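Local coordinates for protein peptidoglycan D,D-transpeptidase PbpA (Mycobacterium tuberculosis, PDB 3UN7) that probably cross-links the peptidoglycan of the mycobacterial cell wall as a penicillin-binding D,D-transpeptidase and takes part in setting cell length, at residues Met374-Glu378 against Gln391-Lys395; Gln383-Ile387 against Arg451-Glu455. All blocks are in the same frame, centred on the assembly; numbering follows the deposited sequence.

Contact 1 of 2, residues Met374-Glu378 against Gln391-Lys395; sequences MVGAE and QIASK
Glu378, near the C-terminal end of helix 364-379, lies across Ser394 and Ile392 where the helix crosses strand 393-395 at 72°. Its CG is anti to the backbone N and the chain then bends at chi2 (77°), which turns the carboxylate onto Ser394 and Ile392. OE1 takes the hydroxyl of Ser394 through its anti lone pair, with OG only 2.6 Å from OE1. OE2 faces the branch of Ile392, 3.7 Å from its CB, and the two side chains run obliquely to each other. The carboxylate has further partners: Tyr414 hydrogen-bonds to OE1 and Arg451 forms a salt bridge to OE2, so this buried acid is probably kept ionised. The backbone supplies the second link. Ser394 N points at Met374 O (3.0 Å, 174° at the hydrogen) from one face of that carbonyl, while the helical bond from Glu378 N arrives from the other. Ala393 and Lys395 pair instead with strand 411-418, so helix 364-379 serves the edge of strand 393-399 that has no strand beside it within the chain, in the five-stranded antiparallel sheet of the transpeptidase fold. Lys395 opens the KTG motif of penicillin-binding proteins; its NZ bonds to Ser252, and its side chain lies about 4 Å from that of Ser193, the probable acylated serine. Other side chains pack alongside: Met374 CB meets Ala393 CB at 3.8 Å, and its bent end brings CE against the backbone CA and C of Ser394. Val375 turns CG1 to the amide of Gln391, with NE2 3.6 Å away and the two chains at about a right angle, and its CG2 touches Ala393 CB. One water donates both to Val375 O and to Ile392 O.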
ATOM      1  N   MET A 374      -3.581  -5.311 -18.157  1.00 32.60           N
ATOM      2  CA  MET A 374      -3.516  -4.093 -17.366  1.00 32.23           C
ATOM      3  C   MET A 374      -3.124  -2.867 -18.190  1.00 32.37           C
ATOM      4  O   MET A 374      -3.608  -1.764 -17.933  1.00 32.93           O
ATOM      5  CB  MET A 374      -2.585  -4.308 -16.165  1.00 31.38           C
ATOM      6  CG  MET A 374      -3.198  -5.212 -15.119  1.00 30.70           C
ATOM      7  SD  MET A 374      -2.069  -5.585 -13.750  1.00 32.05           S
ATOM      8  CE  MET A 374      -2.017  -4.008 -12.884  1.00 30.11           C
ATOM      9  N   VAL A 375      -2.272  -3.052 -19.189  1.00 32.53           N
ATOM     10  CA  VAL A 375      -2.034  -1.983 -20.182  1.00 32.96           C
ATOM     11  C   VAL A 375      -3.351  -1.623 -20.901  1.00 33.25           C
ATOM     12  O   VAL A 375      -3.672  -0.442 -21.099  1.00 32.91           O
ATOM     13  CB  VAL A 375      -0.924  -2.359 -21.196  1.00 33.31           C
ATOM     14  CG1 VAL A 375      -0.916  -1.402 -22.399  1.00 34.41           C
ATOM     15  CG2 VAL A 375       0.449  -2.347 -20.495  1.00 33.51           C
ATOM     16  N   GLY A 376      -4.125  -2.648 -21.252  1.00 33.69           N
ATOM     17  CA  GLY A 376      -5.426  -2.434 -21.892  1.00 33.84           C
ATOM     18  C   GLY A 376      -6.402  -1.704 -20.982  1.00 33.40           C
ATOM     19  O   GLY A 376      -7.076  -0.772 -21.424  1.00 33.73           O
ATOM     20  N   ALA A 377      -6.500  -2.137 -19.722  1.00 32.52           N
ATOM     21  CA  ALA A 377      -7.377  -1.478 -18.740  1.00 32.81           C
ATOM     22  C   ALA A 377      -7.007  -0.003 -18.522  1.00 34.03           C
ATOM     23  O   ALA A 377      -7.892   0.857 -18.408  1.00 34.70           O
ATOM     24  CB  ALA A 377      -7.348  -2.219 -17.424  1.00 31.48           C
ATOM     25  N   GLU A 378      -5.710   0.298 -18.468  1.00 33.60           N
ATOM     26  CA  GLU A 378      -5.294   1.683 -18.263  1.00 35.49           C
ATOM     27  C   GLU A 378      -5.845   2.561 -19.383  1.00 37.49           C
ATOM     28  O   GLU A 378      -6.338   3.661 -19.133  1.00 37.89           O
ATOM     29  CB  GLU A 378      -3.771   1.809 -18.180  1.00 34.35           C
ATOM     30  CG  GLU A 378      -3.242   3.253 -18.318  1.00 35.82           C
ATOM     31  CD  GLU A 378      -3.415   4.115 -17.063  1.00 35.36           C
ATOM     32  OE1 GLU A 378      -3.992   3.650 -16.049  1.00 35.86           O
ATOM     33  OE2 GLU A 378      -2.959   5.280 -17.092  1.00 35.75           O
ATOM     34  N   GLN A 391       4.014   4.367 -20.687  1.00 41.15           N
ATOM     35  CA  GLN A 391       2.952   3.378 -20.737  1.00 39.32           C
ATOM     36  C   GLN A 391       2.714   2.832 -19.334  1.00 37.36           C
ATOM     37  O   GLN A 391       3.639   2.351 -18.678  1.00 36.42           O
ATOM     38  CB  GLN A 391       3.346   2.243 -21.684  1.00 39.90           C
ATOM     39  CG  GLN A 391       2.224   1.290 -22.004  1.00 40.14           C
ATOM     40  CD  GLN A 391       2.678   0.140 -22.881  1.00 42.69           C
ATOM     41  OE1 GLN A 391       3.647  -0.561 -22.565  1.00 43.26           O
ATOM     42  NE2 GLN A 391       1.975  -0.067 -23.988  1.00 42.79           N
ATOM     43  N   ILE A 392       1.470   2.914 -18.883  1.00 35.82           N
ATOM     44  CA  ILE A 392       1.122   2.499 -17.525  1.00 34.61           C
ATOM     45  C   ILE A 392       0.241   1.261 -17.637  1.00 33.77           C
ATOM     46  O   ILE A 392      -0.652   1.224 -18.485  1.00 33.94           O
ATOM     47  CB  ILE A 392       0.355   3.617 -16.775  1.00 34.10           C
ATOM     48  CG1 ILE A 392       1.247   4.836 -16.557  1.00 35.23           C
ATOM     49  CG2 ILE A 392      -0.192   3.122 -15.424  1.00 34.01           C
ATOM     50  CD1 ILE A 392       0.509   6.039 -15.961  1.00 34.46           C
ATOM     51  N   ALA A 393       0.523   0.254 -16.812  1.00 32.50           N
ATOM     52  CA  ALA A 393      -0.340  -0.900 -16.654  1.00 31.70           C
ATOM     53  C   ALA A 393      -1.086  -0.645 -15.357  1.00 31.61           C
ATOM     54  O   ALA A 393      -0.461  -0.324 -14.342  1.00 30.36           O
ATOM     55  CB  ALA A 393       0.489  -2.181 -16.534  1.00 31.48           C
ATOM     56  N   SER A 394      -2.403  -0.796 -15.370  1.00 31.50           N
ATOM     57  CA  SER A 394      -3.173  -0.487 -14.181  1.00 31.65           C
ATOM     58  C   SER A 394      -4.433  -1.326 -14.043  1.00 32.14           C
ATOM     59  O   SER A 394      -4.831  -2.034 -14.966  1.00 32.86           O
ATOM     60  CB  SER A 394      -3.552   0.999 -14.195  1.00 32.07           C
ATOM     61  OG  SER A 394      -4.593   1.236 -15.139  1.00 31.96           O
ATOM     62  N   LYS A 395      -5.059  -1.225 -12.870  1.00 32.95           N
ATOM     63  CA  LYS A 395      -6.421  -1.690 -12.663  1.00 33.71           C
ATOM     64  C   LYS A 395      -7.103  -0.701 -11.713  1.00 34.43           C
ATOM     65  O   LYS A 395      -6.627  -0.498 -10.595  1.00 33.15           O
ATOM     66  CB  LYS A 395      -6.443  -3.101 -12.070  1.00 33.49           C
ATOM     67  CG  LYS A 395      -7.854  -3.721 -12.004  1.00 34.85           C
ATOM     68  CD  LYS A 395      -8.315  -4.156 -13.398  1.00 37.09           C
ATOM     69  CE  LYS A 395      -9.759  -4.655 -13.416  1.00 38.41           C
ATOM     70  NZ  LYS A 395     -10.726  -3.572 -13.109  1.00 41.60           N
TER
HETATM   71  O   HOH W   1      -1.765   1.551 -21.003  1.00 33.66           O

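Contact 2 of 2, residues Gln383-Ile387 against Arg451-Glu455; sequences QKGAI and RAVIE
A loop-on-helix contact, carried mainly by Arg451 and Ile387, joins the connection between helix 364-379 and strand 393-399 to helix 446-458 of the transpeptidase domain. Arg451 reaches out from the helix with its chain extended from CG to NE, passing alongside the type II beta turn from Gln383 to Ala386. NH1 donates to Lys384 O at 2.8 Å, somewhat bent (145°) and from above the carbonyl plane, while the oxygen lies near the guanidinium edge, tilted slightly from its plane. Gln383 CA sits over one guanidinium face; the side-chain amide of Gln383, its plane 68° from the guanidinium, brings NE2 near NH2 without a hydrogen bond. The aliphatic part of Arg451 is used too: CB lies 3.5 Å from Gly385 O, and CD packs against the turn's peptide groups. Gly385, in the third position of the turn, has a positive phi of 88°, and its missing side chain lets the turn come close to Arg451 CB. A water donates both to Gly385 O (2.7 Å) and to Glu455 OE1 (2.6 Å), linking the turn to the next helical turn. At the far end Ile387 swings CG1 beside its own backbone N, and its CD1 settles on the helix, 3.7 Å from Glu455 N and 3.8 Å from Ile454 CG2. Beyond the contact, Arg451 NE bridges to Glu378 and its chain rests on Tyr414; helix 446-458 packs on the antiparallel sheet through Val453 (strands 131-136 and 425-431) and Ile454 (strands 411-418 and 425-431), with the loop beside it.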
ATOM      1  N   GLN A 383      -8.432   9.230 -18.413  1.00 52.99           N
ATOM      2  CA  GLN A 383      -6.986   9.323 -18.622  1.00 52.65           C
ATOM      3  C   GLN A 383      -6.350  10.545 -17.931  1.00 52.41           C
ATOM      4  O   GLN A 383      -5.314  11.057 -18.385  1.00 52.81           O
ATOM      5  CB  GLN A 383      -6.671   9.332 -20.125  1.00 53.95           C
ATOM      6  CG  GLN A 383      -6.885   7.994 -20.859  1.00 54.86           C
ATOM      7  CD  GLN A 383      -6.002   6.869 -20.324  1.00 54.13           C
ATOM      8  OE1 GLN A 383      -4.901   6.620 -20.832  1.00 54.76           O
ATOM      9  NE2 GLN A 383      -6.470   6.204 -19.276  1.00 53.14           N
ATOM     10  N   LYS A 384      -6.961  11.004 -16.836  1.00 51.14           N
ATOM     11  CA  LYS A 384      -6.521  12.232 -16.171  1.00 50.84           C
ATOM     12  C   LYS A 384      -5.135  12.018 -15.564  1.00 49.26           C
ATOM     13  O   LYS A 384      -4.938  11.109 -14.762  1.00 47.39           O
ATOM     14  CB  LYS A 384      -7.535  12.692 -15.109  1.00 50.86           C
ATOM     15  CG  LYS A 384      -7.183  14.020 -14.411  1.00 51.97           C
ATOM     16  CD  LYS A 384      -8.084  14.281 -13.200  1.00 51.93           C
ATOM     17  CE  LYS A 384      -7.627  15.504 -12.388  1.00 53.17           C
ATOM     18  NZ  LYS A 384      -6.591  15.206 -11.330  1.00 51.20           N
ATOM     19  N   GLY A 385      -4.176  12.840 -15.982  1.00 48.96           N
ATOM     20  CA  GLY A 385      -2.822  12.745 -15.457  1.00 48.01           C
ATOM     21  C   GLY A 385      -1.909  11.777 -16.183  1.00 47.31           C
ATOM     22  O   GLY A 385      -0.819  11.490 -15.702  1.00 46.59           O
ATOM     23  N   ALA A 386      -2.344  11.281 -17.342  1.00 47.52           N
ATOM     24  CA  ALA A 386      -1.505  10.438 -18.200  1.00 47.27           C
ATOM     25  C   ALA A 386      -0.173  11.143 -18.456  1.00 47.98           C
ATOM     26  O   ALA A 386      -0.121  12.361 -18.513  1.00 48.21           O
ATOM     27  CB  ALA A 386      -2.216  10.141 -19.522  1.00 48.19           C
ATOM     28  N   ILE A 387       0.895  10.364 -18.596  1.00 47.90           N
ATOM     29  CA  ILE A 387       2.240  10.901 -18.750  1.00 48.99           C
ATOM     30  C   ILE A 387       2.735  10.627 -20.167  1.00 50.00           C
ATOM     31  O   ILE A 387       2.830   9.465 -20.573  1.00 49.81           O
ATOM     32  CB  ILE A 387       3.227  10.264 -17.722  1.00 47.96           C
ATOM     33  CG1 ILE A 387       2.657  10.337 -16.299  1.00 47.56           C
ATOM     34  CG2 ILE A 387       4.599  10.939 -17.803  1.00 48.49           C
ATOM     35  CD1 ILE A 387       3.160   9.242 -15.342  1.00 45.13           C
ATOM     36  N   ARG A 451      -1.264   8.242 -10.891  1.00 30.14           N
ATOM     37  CA  ARG A 451      -0.459   8.768 -11.982  1.00 31.47           C
ATOM     38  C   ARG A 451       0.476   9.887 -11.537  1.00 31.27           C
ATOM     39  O   ARG A 451       1.607   9.941 -12.010  1.00 31.92           O
ATOM     40  CB  ARG A 451      -1.328   9.196 -13.171  1.00 32.73           C
ATOM     41  CG  ARG A 451      -2.134   8.046 -13.750  1.00 31.90           C
ATOM     42  CD  ARG A 451      -2.756   8.400 -15.095  1.00 34.68           C
ATOM     43  NE  ARG A 451      -3.627   7.308 -15.498  1.00 33.79           N
ATOM     44  CZ  ARG A 451      -4.948   7.326 -15.384  1.00 35.04           C
ATOM     45  NH1 ARG A 451      -5.565   8.414 -14.924  1.00 33.19           N
ATOM     46  NH2 ARG A 451      -5.653   6.260 -15.747  1.00 34.90           N
ATOM     47  N   ALA A 452       0.027  10.752 -10.618  1.00 31.28           N
ATOM     48  CA  ALA A 452       0.919  11.801 -10.062  1.00 32.04           C
ATOM     49  C   ALA A 452       2.089  11.176  -9.304  1.00 31.28           C
ATOM     50  O   ALA A 452       3.197  11.725  -9.267  1.00 30.93           O
ATOM     51  CB  ALA A 452       0.149  12.734  -9.127  1.00 32.27           C
ATOM     52  N   VAL A 453       1.824  10.040  -8.662  1.00 30.27           N
ATOM     53  CA  VAL A 453       2.843   9.335  -7.888  1.00 30.20           C
ATOM     54  C   VAL A 453       3.857   8.685  -8.827  1.00 30.62           C
ATOM     55  O   VAL A 453       5.076   8.793  -8.612  1.00 30.51           O
ATOM     56  CB  VAL A 453       2.209   8.310  -6.912  1.00 29.29           C
ATOM     57  CG1 VAL A 453       3.258   7.449  -6.274  1.00 29.08           C
ATOM     58  CG2 VAL A 453       1.432   9.041  -5.837  1.00 28.74           C
ATOM     59  N   ILE A 454       3.349   8.031  -9.872  1.00 30.73           N
ATOM     60  CA  ILE A 454       4.187   7.457 -10.924  1.00 31.55           C
ATOM     61  C   ILE A 454       5.034   8.533 -11.615  1.00 32.94           C
ATOM     62  O   ILE A 454       6.233   8.339 -11.834  1.00 32.90           O
ATOM     63  CB  ILE A 454       3.339   6.670 -11.959  1.00 31.41           C
ATOM     64  CG1 ILE A 454       2.741   5.436 -11.289  1.00 29.67           C
ATOM     65  CG2 ILE A 454       4.203   6.281 -13.171  1.00 32.48           C
ATOM     66  CD1 ILE A 454       1.585   4.760 -12.059  1.00 31.67           C
ATOM     67  N   GLU A 455       4.411   9.664 -11.937  1.00 34.33           N
ATOM     68  CA  GLU A 455       5.118  10.768 -12.592  1.00 36.63           C
ATOM     69  C   GLU A 455       6.295  11.207 -11.730  1.00 36.36           C
ATOM     70  O   GLU A 455       7.404  11.366 -12.237  1.00 36.89           O
ATOM     71  CB  GLU A 455       4.178  11.943 -12.858  1.00 37.13           C
ATOM     72  CG  GLU A 455       4.818  13.096 -13.652  1.00 39.23           C
ATOM     73  CD  GLU A 455       3.788  14.081 -14.192  1.00 42.41           C
ATOM     74  OE1 GLU A 455       2.582  13.716 -14.266  1.00 45.79           O
ATOM     75  OE2 GLU A 455       4.185  15.217 -14.560  1.00 46.84           O
TER
HETATM   76  O   HOH W   2       0.266  12.776 -13.649  1.00 39.38           O

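The centres of the two contacts lie about 12 Å apart on the same side of the chain's centre, both within the transpeptidase domain. Their segments alternate along the chain: 374-378, then 383-387, then 391-395, and much later 451-455. The loop of contact 2 thus belongs to the connection between the helix and the strand joined in contact 1. The carboxylate of contact 1 and the arginine of contact 2 form the bridge between them (Glu378 OE2 to Arg451 NE, 2.7 Å), and Ile392 packs on Arg451 and Ile454. Helices 364-379 and 446-458 are thereby tied together beside the edge strand 393-399, which carries the KTG motif into the active site.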